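PDB 6EVS: N-deoxyribosyltransferase from Bacillus psychrosaccharolyticus, which catalyses the transfer of 2'-deoxyribose between nucleobases, the exchange reaction of nucleoside deoxyribosyltransferases, and serves as a biocatalyst for making modified nucleosides. Local coordinates for residues A[21-24]-A[25-29]; A[33-36]-A[37-40]; A[58-61]-A[62-66]; A[119-122]-A[123-126]. All blocks are in the same frame, centred on the assembly; numbering follows the deposited sequence.

Interaction 1: residues A[21-24]-A[25-29]; sequences KAEQ and VLRDL
The C-terminal turns of helix 13-28, the connecting helix of the beta-alpha-beta unit built with strands 3-7 and 32-34, bring Lys21 against Val25, Glu23 against Arg27 and Gln24 against Asp28. Four consecutive i to i+4 backbone bonds carry the stretch, from Val25 N to Lys21 O at 2.8 Å through to Asp28 N to Gln24 O at 2.9 Å. The aliphatic part of Lys21 lies across Val25, its CE 3.7 Å from Val25 CG2. With CG anti to the backbone N (chi1 178°) and a bend at chi2 (57°), the lysine chain runs along the helix surface, and its NZ donates to Gln24 OE1 at 2.9 Å. The CG of Gln24 in turn meets Asp28 OD2 at 3.3 Å, with the amide and carboxylate planes only 18° apart. Arg27 packs its CG on Glu23 O, 3.2 Å away, and its NH1 lies 4.1 Å from Glu23 CB. Glu23 OE1 and Arg27 NH1 stay 4.6 Å apart, with the oxygen well out of the guanidinium plane, so the two charges are near each other without forming a salt bridge. Each has another partner: Glu23 takes Ser35 OG and Arg37, whereas Arg27 takes Glu38 and the carbonyl of Val33. Ala22 and Leu26 face the sheet, touching Leu6 and Ile4 of strand 3-7 and Ile72 and Phe70 of strand 68-72, while Lys21, Ala22 and Val25 meet Trp121 of helix 121-126, which packs alongside.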
loop_
_atom_site.group_PDB
_atom_site.type_symbol
_atom_site.label_atom_id
_atom_site.label_comp_id
_atom_site.label_asym_id
_atom_site.label_seq_id
_atom_site.Cartn_x
_atom_site.Cartn_y
_atom_site.Cartn_z
ATOM N N LYS A 21 -31.355 -3.156 -9.303
ATOM C CA LYS A 21 -31.789 -1.870 -8.773
ATOM C C LYS A 21 -30.590 -0.984 -8.473
ATOM O O LYS A 21 -30.625 0.223 -8.738
ATOM C CB LYS A 21 -32.639 -2.075 -7.515
ATOM C CG LYS A 21 -33.117 -0.778 -6.848
ATOM C CD LYS A 21 -33.919 0.083 -7.818
ATOM C CE LYS A 21 -34.750 1.132 -7.099
ATOM N NZ LYS A 21 -35.695 1.804 -8.042
ATOM N N ALA A 22 -29.519 -1.572 -7.928
ATOM C CA ALA A 22 -28.306 -0.804 -7.651
ATOM C C ALA A 22 -27.717 -0.231 -8.933
ATOM O O ALA A 22 -27.322 0.943 -8.976
ATOM C CB ALA A 22 -27.269 -1.672 -6.935
ATOM N N GLU A 23 -27.619 -1.059 -9.979
ATOM C CA GLU A 23 -27.124 -0.579 -11.268
ATOM C C GLU A 23 -27.955 0.602 -11.756
ATOM O O GLU A 23 -27.413 1.658 -12.112
ATOM C CB GLU A 23 -27.147 -1.703 -12.302
ATOM C CG GLU A 23 -26.160 -2.848 -12.059
ATOM C CD GLU A 23 -26.538 -4.095 -12.860
ATOM O OE1 GLU A 23 -27.650 -4.102 -13.444
ATOM O OE2 GLU A 23 -25.729 -5.053 -12.914
ATOM N N GLN A 24 -29.282 0.456 -11.722
ATOM C CA GLN A 24 -30.171 1.501 -12.218
ATOM C C GLN A 24 -30.045 2.776 -11.393
ATOM O O GLN A 24 -29.975 3.880 -11.943
ATOM C CB GLN A 24 -31.621 1.001 -12.214
ATOM C CG GLN A 24 -32.654 2.126 -12.211
ATOM C CD GLN A 24 -33.932 1.763 -11.475
ATOM O OE1 GLN A 24 -34.327 2.429 -10.513
ATOM N NE2 GLN A 24 -34.592 0.704 -11.932
ATOM N N VAL A 25 -30.026 2.648 -10.065
ATOM C CA VAL A 25 -29.991 3.839 -9.218
ATOM C C VAL A 25 -28.668 4.577 -9.395
ATOM O O VAL A 25 -28.641 5.798 -9.608
ATOM C CB VAL A 25 -30.232 3.461 -7.746
ATOM C CG1 VAL A 25 -29.824 4.616 -6.823
ATOM C CG2 VAL A 25 -31.702 3.096 -7.528
ATOM N N LEU A 26 -27.554 3.846 -9.312
ATOM C CA LEU A 26 -26.254 4.508 -9.349
ATOM C C LEU A 26 -25.960 5.073 -10.730
ATOM O O LEU A 26 -25.326 6.129 -10.839
ATOM C CB LEU A 26 -25.144 3.543 -8.917
ATOM C CG LEU A 26 -25.261 3.013 -7.485
ATOM C CD1 LEU A 26 -24.231 1.940 -7.194
ATOM C CD2 LEU A 26 -25.138 4.149 -6.475
ATOM N N ARG A 27 -26.432 4.406 -11.789
ATOM C CA ARG A 27 -26.179 4.893 -13.143
ATOM C C ARG A 27 -27.080 6.073 -13.489
ATOM O O ARG A 27 -26.661 6.986 -14.208
ATOM C CB ARG A 27 -26.358 3.756 -14.154
ATOM C CG ARG A 27 -25.188 2.777 -14.164
ATOM C CD ARG A 27 -25.290 1.713 -15.281
ATOM N NE ARG A 27 -24.107 0.854 -15.248
ATOM C CZ ARG A 27 -24.095 -0.445 -15.528
ATOM N NH1 ARG A 27 -25.212 -1.061 -15.880
ATOM N NH2 ARG A 27 -22.953 -1.121 -15.471
ATOM N N ASP A 28 -28.317 6.073 -12.989
ATOM C CA ASP A 28 -29.187 7.223 -13.202
ATOM C C ASP A 28 -28.669 8.457 -12.483
ATOM O O ASP A 28 -29.035 9.579 -12.847
ATOM C CB ASP A 28 -30.614 6.927 -12.729
ATOM C CG ASP A 28 -31.319 5.904 -13.605
ATOM O OD1 ASP A 28 -30.888 5.703 -14.763
ATOM O OD2 ASP A 28 -32.312 5.313 -13.131
ATOM N N LEU A 29 -27.856 8.274 -11.448
ATOM C CA LEU A 29 -27.203 9.392 -10.786
ATOM C C LEU A 29 -25.989 9.899 -11.561
ATOM O O LEU A 29 -25.369 10.880 -11.136
ATOM C CB LEU A 29 -26.799 8.987 -9.365
ATOM C CG LEU A 29 -27.956 8.813 -8.368
ATOM C CD1 LEU A 29 -27.496 8.062 -7.123
ATOM C CD2 LEU A 29 -28.590 10.156 -7.993
#

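Interaction 2: residues A[33-36]-A[37-40]; sequences VFSP and RENQ
Phe34 has its CG anti to the backbone N (chi1 178°), and Asn39 CG lies anti to its carbonyl carbon (chi1 -62°); together these torsions lay the asparagine amide over one face of the phenyl ring. The two planes are 17° apart, and Asn39 CG comes within 3.3 Å of Phe34 CE1. Between them the chain leaves strand 32-34 and makes a short 3-10 turn. Glu38 N donates to Ser35 O at 2.9 Å, and Asn39 N to Pro36 O at 3.0 Å. Glu38 folds back along Ser35, its CD 3.9 Å from Ser35 CB. Farther on, Gln40 NE2 closes on Arg37 O at 2.7 Å, a nearly straight bond lying in the carbonyl plane on a lone pair.

Waters fill in the turn: one accepts from Arg37 N and donates to Ser35 OG, and a second links Ser35 N to Glu38 OE2. The polar ends also reach helix 13-28, where Glu23 binds both Ser35 OG and Arg37 NH2 and Arg27 pairs with Glu38. Phe34 itself stacks with His62 of helix 49-65. The turn after the strand is thus tied down by two salt bridges, whose neighbouring arginines would probably favour the ionised glutamates, while Ser35 N and Arg37 N each give their hydrogen to an ordered water and Ser35 O and Pro36 O accept within the turn.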
loop_
_atom_site.group_PDB
_atom_site.type_symbol
_atom_site.label_atom_id
_atom_site.label_comp_id
_atom_site.label_asym_id
_atom_site.label_seq_id
_atom_site.Cartn_x
_atom_site.Cartn_y
_atom_site.Cartn_z
ATOM N N VAL A 33 -20.497 2.623 -13.335
ATOM C CA VAL A 33 -20.592 1.467 -12.457
ATOM C C VAL A 33 -20.024 0.252 -13.169
ATOM O O VAL A 33 -20.488 -0.106 -14.261
ATOM C CB VAL A 33 -22.045 1.207 -12.036
ATOM C CG1 VAL A 33 -22.101 0.009 -11.099
ATOM C CG2 VAL A 33 -22.622 2.464 -11.404
ATOM N N PHE A 34 -19.051 -0.410 -12.539
ATOM C CA PHE A 34 -18.622 -1.735 -12.987
ATOM C C PHE A 34 -19.438 -2.781 -12.237
ATOM O O PHE A 34 -19.358 -2.865 -11.005
ATOM C CB PHE A 34 -17.130 -1.972 -12.749
ATOM C CG PHE A 34 -16.660 -3.352 -13.162
ATOM C CD1 PHE A 34 -16.282 -3.602 -14.473
ATOM C CD2 PHE A 34 -16.599 -4.391 -12.237
ATOM C CE1 PHE A 34 -15.812 -4.866 -14.869
ATOM C CE2 PHE A 34 -16.166 -5.668 -12.619
ATOM C CZ PHE A 34 -15.762 -5.906 -13.950
ATOM N N SER A 35 -20.207 -3.580 -12.977
ATOM C CA SER A 35 -21.081 -4.578 -12.364
ATOM C C SER A 35 -20.588 -5.962 -12.744
ATOM O O SER A 35 -20.663 -6.330 -13.923
ATOM C CB SER A 35 -22.535 -4.392 -12.800
ATOM O OG SER A 35 -23.382 -5.309 -12.096
ATOM N N PRO A 36 -20.046 -6.733 -11.803
ATOM C CA PRO A 36 -19.381 -7.990 -12.167
ATOM C C PRO A 36 -20.236 -8.937 -12.984
ATOM O O PRO A 36 -19.677 -9.691 -13.783
ATOM C CB PRO A 36 -19.021 -8.594 -10.807
ATOM C CG PRO A 36 -18.746 -7.345 -9.937
ATOM C CD PRO A 36 -19.816 -6.370 -10.390
ATOM N N ARG A 37 -21.560 -8.909 -12.828
ATOM C CA ARG A 37 -22.420 -9.828 -13.570
ATOM C C ARG A 37 -22.435 -9.527 -15.068
ATOM O O ARG A 37 -22.734 -10.428 -15.871
ATOM C CB ARG A 37 -23.842 -9.778 -13.008
ATOM C CG ARG A 37 -24.659 -8.596 -13.489
ATOM C CD ARG A 37 -26.078 -8.656 -12.987
ATOM N NE ARG A 37 -26.855 -7.518 -13.460
ATOM C CZ ARG A 37 -28.119 -7.588 -13.845
ATOM N NH1 ARG A 37 -28.740 -8.754 -13.827
ATOM N NH2 ARG A 37 -28.754 -6.497 -14.252
ATOM N N GLU A 38 -22.136 -8.282 -15.459
ATOM C CA GLU A 38 -22.030 -7.911 -16.864
ATOM C C GLU A 38 -20.667 -8.245 -17.442
ATOM O O GLU A 38 -20.420 -7.946 -18.614
ATOM C CB GLU A 38 -22.289 -6.409 -17.056
ATOM C CG GLU A 38 -23.480 -5.829 -16.297
ATOM C CD GLU A 38 -23.638 -4.330 -16.528
ATOM O OE1 GLU A 38 -24.789 -3.848 -16.576
ATOM O OE2 GLU A 38 -22.609 -3.633 -16.658
ATOM N N ASN A 39 -19.782 -8.844 -16.649
ATOM C CA ASN A 39 -18.390 -9.058 -17.022
ATOM C C ASN A 39 -17.981 -10.484 -16.724
ATOM O O ASN A 39 -16.922 -10.764 -16.160
ATOM C CB ASN A 39 -17.534 -8.027 -16.304
ATOM C CG ASN A 39 -17.910 -6.634 -16.714
ATOM O OD1 ASN A 39 -18.653 -5.941 -16.001
ATOM N ND2 ASN A 39 -17.438 -6.214 -17.890
ATOM N N GLN A 40 -18.841 -11.420 -17.116
ATOM C CA GLN A 40 -18.570 -12.843 -17.005
ATOM C C GLN A 40 -17.808 -13.362 -18.217
ATOM O O GLN A 40 -17.557 -14.570 -18.308
ATOM C CB GLN A 40 -19.894 -13.601 -16.781
ATOM C CG GLN A 40 -20.530 -13.178 -15.439
ATOM C CD GLN A 40 -21.859 -13.836 -15.127
ATOM O OE1 GLN A 40 -21.919 -15.011 -14.763
ATOM N NE2 GLN A 40 -22.933 -13.065 -15.227
HETATM O O HOH W 1 -23.048 -7.690 -10.606
HETATM O O HOH W 2 -20.004 -3.339 -15.886
HETATM O O HOH W 3 -17.594 -11.309 -12.894
#

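Interaction 3: residues A[58-61]-A[62-66]; sequences NDLE and HIKWA
Residues 58-65 form the last turns of helix 49-65, with regular i to i+4 bonds such as Lys64 N to Leu60 O at 3.0 Å and Trp65 N to Glu61 O at 2.8 Å, and Ala66 leaves helical geometry. Asn58 O is gripped twice by one residue. His62 N reaches it at 3.0 Å and His62 ND1 at 2.8 Å, from opposite faces of the carbonyl plane. The ring bond lies within 1° of the imidazole plane, made possible by chi1 of -83°, which turns the ring back along the helix. The Asn58 amide stands almost perpendicular to that ring, its OD1 3.0 Å from His62 CE1. On another side of the helix, Lys64 runs extended across Leu60, with CE 3.9 Å from Leu60 CG, and its NZ remains 4.6 Å from Glu61 OE2, beyond a salt bridge.

His62 CD2 sits 3.8 Å above one face of the Trp65 indole, offset toward the rim, and Thr131 O of the second subunit accepts from His62 NE2. Both imidazole nitrogens therefore donate to carbonyl oxygens, which fixes the ring's rotation between helix and neighbouring subunit and is consistent with a protonated, positively charged histidine.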
loop_
_atom_site.group_PDB
_atom_site.type_symbol
_atom_site.label_atom_id
_atom_site.label_comp_id
_atom_site.label_asym_id
_atom_site.label_seq_id
_atom_site.Cartn_x
_atom_site.Cartn_y
_atom_site.Cartn_z
ATOM N N ASN A 58 -9.763 -9.231 -13.738
ATOM C CA ASN A 58 -10.550 -8.099 -14.206
ATOM C C ASN A 58 -11.323 -7.468 -13.061
ATOM O O ASN A 58 -11.447 -6.238 -12.985
ATOM C CB ASN A 58 -11.510 -8.540 -15.314
ATOM C CG ASN A 58 -12.108 -7.364 -16.062
ATOM O OD1 ASN A 58 -11.437 -6.348 -16.280
ATOM N ND2 ASN A 58 -13.370 -7.488 -16.455
ATOM N N ASP A 59 -11.852 -8.300 -12.161
ATOM C CA ASP A 59 -12.615 -7.793 -11.019
ATOM C C ASP A 59 -11.728 -6.951 -10.115
ATOM O O ASP A 59 -12.062 -5.804 -9.783
ATOM C CB ASP A 59 -13.223 -8.960 -10.232
ATOM C CG ASP A 59 -14.461 -9.558 -10.905
ATOM O OD1 ASP A 59 -14.856 -9.073 -11.991
ATOM O OD2 ASP A 59 -15.031 -10.508 -10.339
ATOM N N LEU A 60 -10.592 -7.520 -9.693
ATOM C CA LEU A 60 -9.658 -6.798 -8.834
ATOM C C LEU A 60 -9.169 -5.509 -9.495
ATOM O O LEU A 60 -9.132 -4.449 -8.858
ATOM C CB LEU A 60 -8.479 -7.706 -8.475
ATOM C CG LEU A 60 -7.515 -7.226 -7.392
ATOM C CD1 LEU A 60 -8.276 -6.855 -6.112
ATOM C CD2 LEU A 60 -6.460 -8.290 -7.114
ATOM N N GLU A 61 -8.804 -5.569 -10.779
ATOM C CA GLU A 61 -8.398 -4.348 -11.469
ATOM C C GLU A 61 -9.508 -3.296 -11.433
ATOM O O GLU A 61 -9.226 -2.095 -11.310
ATOM C CB GLU A 61 -7.979 -4.651 -12.914
ATOM C CG GLU A 61 -7.024 -3.622 -13.479
ATOM C CD GLU A 61 -5.678 -3.617 -12.765
ATOM O OE1 GLU A 61 -4.989 -2.585 -12.814
ATOM O OE2 GLU A 61 -5.310 -4.639 -12.145
ATOM N N HIS A 62 -10.782 -3.719 -11.495
ATOM C CA HIS A 62 -11.842 -2.721 -11.466
ATOM C C HIS A 62 -12.151 -2.228 -10.055
ATOM O O HIS A 62 -12.690 -1.126 -9.904
ATOM C CB HIS A 62 -13.093 -3.250 -12.160
ATOM C CG HIS A 62 -13.031 -3.094 -13.643
ATOM N ND1 HIS A 62 -12.432 -4.027 -14.462
ATOM C CD2 HIS A 62 -13.427 -2.083 -14.453
ATOM C CE1 HIS A 62 -12.519 -3.626 -15.719
ATOM N NE2 HIS A 62 -13.106 -2.443 -15.742
ATOM N N ILE A 63 -11.796 -2.989 -9.023
ATOM C CA ILE A 63 -11.815 -2.408 -7.682
ATOM C C ILE A 63 -10.758 -1.323 -7.583
ATOM O O ILE A 63 -10.994 -0.251 -7.009
ATOM C CB ILE A 63 -11.592 -3.485 -6.603
ATOM C CG1 ILE A 63 -12.630 -4.601 -6.686
ATOM C CG2 ILE A 63 -11.601 -2.846 -5.213
ATOM C CD1 ILE A 63 -12.392 -5.640 -5.602
ATOM N N LYS A 64 -9.578 -1.583 -8.153
ATOM C CA LYS A 64 -8.496 -0.598 -8.140
ATOM C C LYS A 64 -8.845 0.634 -8.971
ATOM O O LYS A 64 -8.484 1.765 -8.600
ATOM C CB LYS A 64 -7.212 -1.250 -8.643
ATOM C CG LYS A 64 -6.595 -2.192 -7.633
ATOM C CD LYS A 64 -5.707 -3.228 -8.297
ATOM C CE LYS A 64 -5.080 -4.127 -7.243
ATOM N NZ LYS A 64 -4.014 -5.012 -7.785
ATOM N N TRP A 65 -9.543 0.433 -10.098
ATOM C CA TRP A 65 -9.971 1.532 -10.965
ATOM C C TRP A 65 -11.054 2.404 -10.319
ATOM O O TRP A 65 -11.147 3.601 -10.617
ATOM C CB TRP A 65 -10.450 0.929 -12.287
ATOM C CG TRP A 65 -11.480 1.656 -13.136
ATOM C CD1 TRP A 65 -11.231 2.441 -14.237
ATOM C CD2 TRP A 65 -12.918 1.606 -12.995
ATOM N NE1 TRP A 65 -12.420 2.881 -14.781
ATOM C CE2 TRP A 65 -13.467 2.390 -14.037
ATOM C CE3 TRP A 65 -13.791 0.961 -12.100
ATOM C CZ2 TRP A 65 -14.858 2.574 -14.191
ATOM C CZ3 TRP A 65 -15.181 1.146 -12.253
ATOM C CH2 TRP A 65 -15.695 1.950 -13.287
ATOM N N ALA A 66 -11.873 1.821 -9.444
ATOM C CA ALA A 66 -13.025 2.505 -8.871
ATOM C C ALA A 66 -12.600 3.569 -7.854
ATOM O O ALA A 66 -11.572 3.436 -7.187
ATOM C CB ALA A 66 -13.933 1.496 -8.165
#

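Interaction 4: residues A[119-122]-A[123-126]; sequences EDWN and DVEN
Trp121 and Val124 form the packed side of helix 121-126, the short helix that follows strand 116-118, an outermost strand of this chain's parallel sheet. Their side chains lie side by side and point the same way, with Trp121 CE3 3.8 Å from Val124 CG2. Chi1 of -74° sets the indole CG anti to its own carbonyl carbon, and the ring packs on helix 13-28; it also stacks with Phe99. Val124 packs on Phe118 as well. Glu125 N reaches Trp121 O at 2.8 Å, a firmer bond than those to Asp120 O.

The other side is looser and more polar. Asp120 is the N-cap: its OD2 accepts from Asn122 N in a weak capping bond of 3.3 Å, and its carbonyl oxygen receives only weak bonds from Asp123 N and Val124 N. Asn122 and Glu125 approach each other at the surface with amide and carboxylate planes 87° apart. Asn122 ND2 comes to 3.0 Å from Glu125 OE2, but the angle is too poor for a hydrogen bond. Two carboxylates also lie near each other, Asp120 OD1 4.8 Å from Asp123 OD1, a like-charge pair whose repulsion is probably eased by the helix N-terminus. The amide of Asn126 curls back over the preceding turn, bringing its ND2 to 3.3 Å from Asn122 O without a hydrogen bond.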
loop_
_atom_site.group_PDB
_atom_site.type_symbol
_atom_site.label_atom_id
_atom_site.label_comp_id
_atom_site.label_asym_id
_atom_site.label_seq_id
_atom_site.Cartn_x
_atom_site.Cartn_y
_atom_site.Cartn_z
ATOM N N GLU A 119 -30.106 1.828 4.076
ATOM C CA GLU A 119 -31.159 0.822 4.054
ATOM C C GLU A 119 -32.324 1.203 3.152
ATOM O O GLU A 119 -33.305 0.456 3.087
ATOM C CB GLU A 119 -31.662 0.532 5.480
ATOM C CG GLU A 119 -30.655 -0.239 6.342
ATOM C CD GLU A 119 -31.241 -0.642 7.681
ATOM O OE1 GLU A 119 -32.454 -0.482 7.836
ATOM O OE2 GLU A 119 -30.499 -1.112 8.571
ATOM N N ASP A 120 -32.236 2.321 2.433
ATOM C CA ASP A 120 -33.279 2.706 1.494
ATOM C C ASP A 120 -32.619 3.353 0.290
ATOM O O ASP A 120 -31.611 4.055 0.424
ATOM C CB ASP A 120 -34.287 3.667 2.130
ATOM C CG ASP A 120 -35.380 4.101 1.159
ATOM O OD1 ASP A 120 -36.107 5.066 1.490
ATOM O OD2 ASP A 120 -35.529 3.483 0.078
ATOM N N TRP A 121 -33.195 3.126 -0.894
ATOM C CA TRP A 121 -32.547 3.664 -2.090
ATOM C C TRP A 121 -32.707 5.179 -2.179
ATOM O O TRP A 121 -31.827 5.859 -2.716
ATOM C CB TRP A 121 -33.079 2.966 -3.347
ATOM C CG TRP A 121 -32.550 1.563 -3.483
ATOM C CD1 TRP A 121 -33.268 0.400 -3.398
ATOM C CD2 TRP A 121 -31.190 1.178 -3.680
ATOM N NE1 TRP A 121 -32.433 -0.681 -3.555
ATOM C CE2 TRP A 121 -31.152 -0.230 -3.720
ATOM C CE3 TRP A 121 -29.994 1.888 -3.839
ATOM C CZ2 TRP A 121 -29.964 -0.940 -3.913
ATOM C CZ3 TRP A 121 -28.813 1.174 -4.033
ATOM C CH2 TRP A 121 -28.810 -0.221 -4.069
ATOM N N ASN A 122 -33.794 5.741 -1.631
ATOM C CA ASN A 122 -33.919 7.196 -1.673
ATOM C C ASN A 122 -32.817 7.874 -0.864
ATOM O O ASN A 122 -32.385 8.983 -1.207
ATOM C CB ASN A 122 -35.309 7.616 -1.199
ATOM C CG ASN A 122 -36.389 7.230 -2.187
ATOM O OD1 ASN A 122 -37.113 6.254 -1.984
ATOM N ND2 ASN A 122 -36.482 7.977 -3.283
ATOM N N ASP A 123 -32.323 7.216 0.188
ATOM C CA ASP A 123 -31.187 7.759 0.926
ATOM C C ASP A 123 -29.932 7.764 0.064
ATOM O O ASP A 123 -29.133 8.705 0.135
ATOM C CB ASP A 123 -30.948 6.956 2.202
ATOM C CG ASP A 123 -32.045 7.149 3.221
ATOM O OD1 ASP A 123 -32.784 8.149 3.115
ATOM O OD2 ASP A 123 -32.172 6.295 4.121
ATOM N N VAL A 124 -29.736 6.712 -0.737
ATOM C CA VAL A 124 -28.635 6.697 -1.695
ATOM C C VAL A 124 -28.831 7.785 -2.740
ATOM O O VAL A 124 -27.870 8.414 -3.193
ATOM C CB VAL A 124 -28.502 5.311 -2.364
ATOM C CG1 VAL A 124 -27.369 5.328 -3.383
ATOM C CG2 VAL A 124 -28.293 4.204 -1.343
ATOM N N GLU A 125 -30.078 8.013 -3.152
ATOM C CA GLU A 125 -30.336 8.988 -4.205
ATOM C C GLU A 125 -30.036 10.409 -3.750
ATOM O O GLU A 125 -29.699 11.260 -4.581
ATOM C CB GLU A 125 -31.778 8.864 -4.694
ATOM C CG GLU A 125 -31.922 7.754 -5.723
ATOM C CD GLU A 125 -33.284 7.095 -5.713
ATOM O OE1 GLU A 125 -33.377 5.956 -6.213
ATOM O OE2 GLU A 125 -34.255 7.709 -5.218
ATOM N N ASN A 126 -30.129 10.677 -2.447
ATOM C CA ASN A 126 -29.849 11.998 -1.900
ATOM C C ASN A 126 -28.434 12.146 -1.346
ATOM O O ASN A 126 -28.052 13.258 -0.973
ATOM C CB ASN A 126 -30.860 12.334 -0.801
ATOM C CG ASN A 126 -32.270 12.485 -1.340
ATOM O OD1 ASN A 126 -32.472 12.945 -2.467
ATOM N ND2 ASN A 126 -33.256 12.099 -0.535
HETATM O O HOH W 4 -30.830 4.429 4.884
#

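Overall arrangement
Interactions 1 and 4 stand against each other on one side of the chain, joined by the indole of Trp121, which packs on helix 13-28. Interaction 1 also meets interaction 2 through Glu23, Arg27 and their partners in the turn, and interaction 2 meets interaction 3 through Phe34, forming a chain of contacts in the order 4, 1, 2, 3. Interaction 3 is the most buried and the one in touch with other subunits; interaction 4 is a surface contact, and 1 and 2 are partly buried. Chemistry follows place: a weak N-cap bond and neighbouring carboxylates at the surface, salt bridges between helix and turn, and aromatic stacking with intersubunit hydrogen bonds at 58-66.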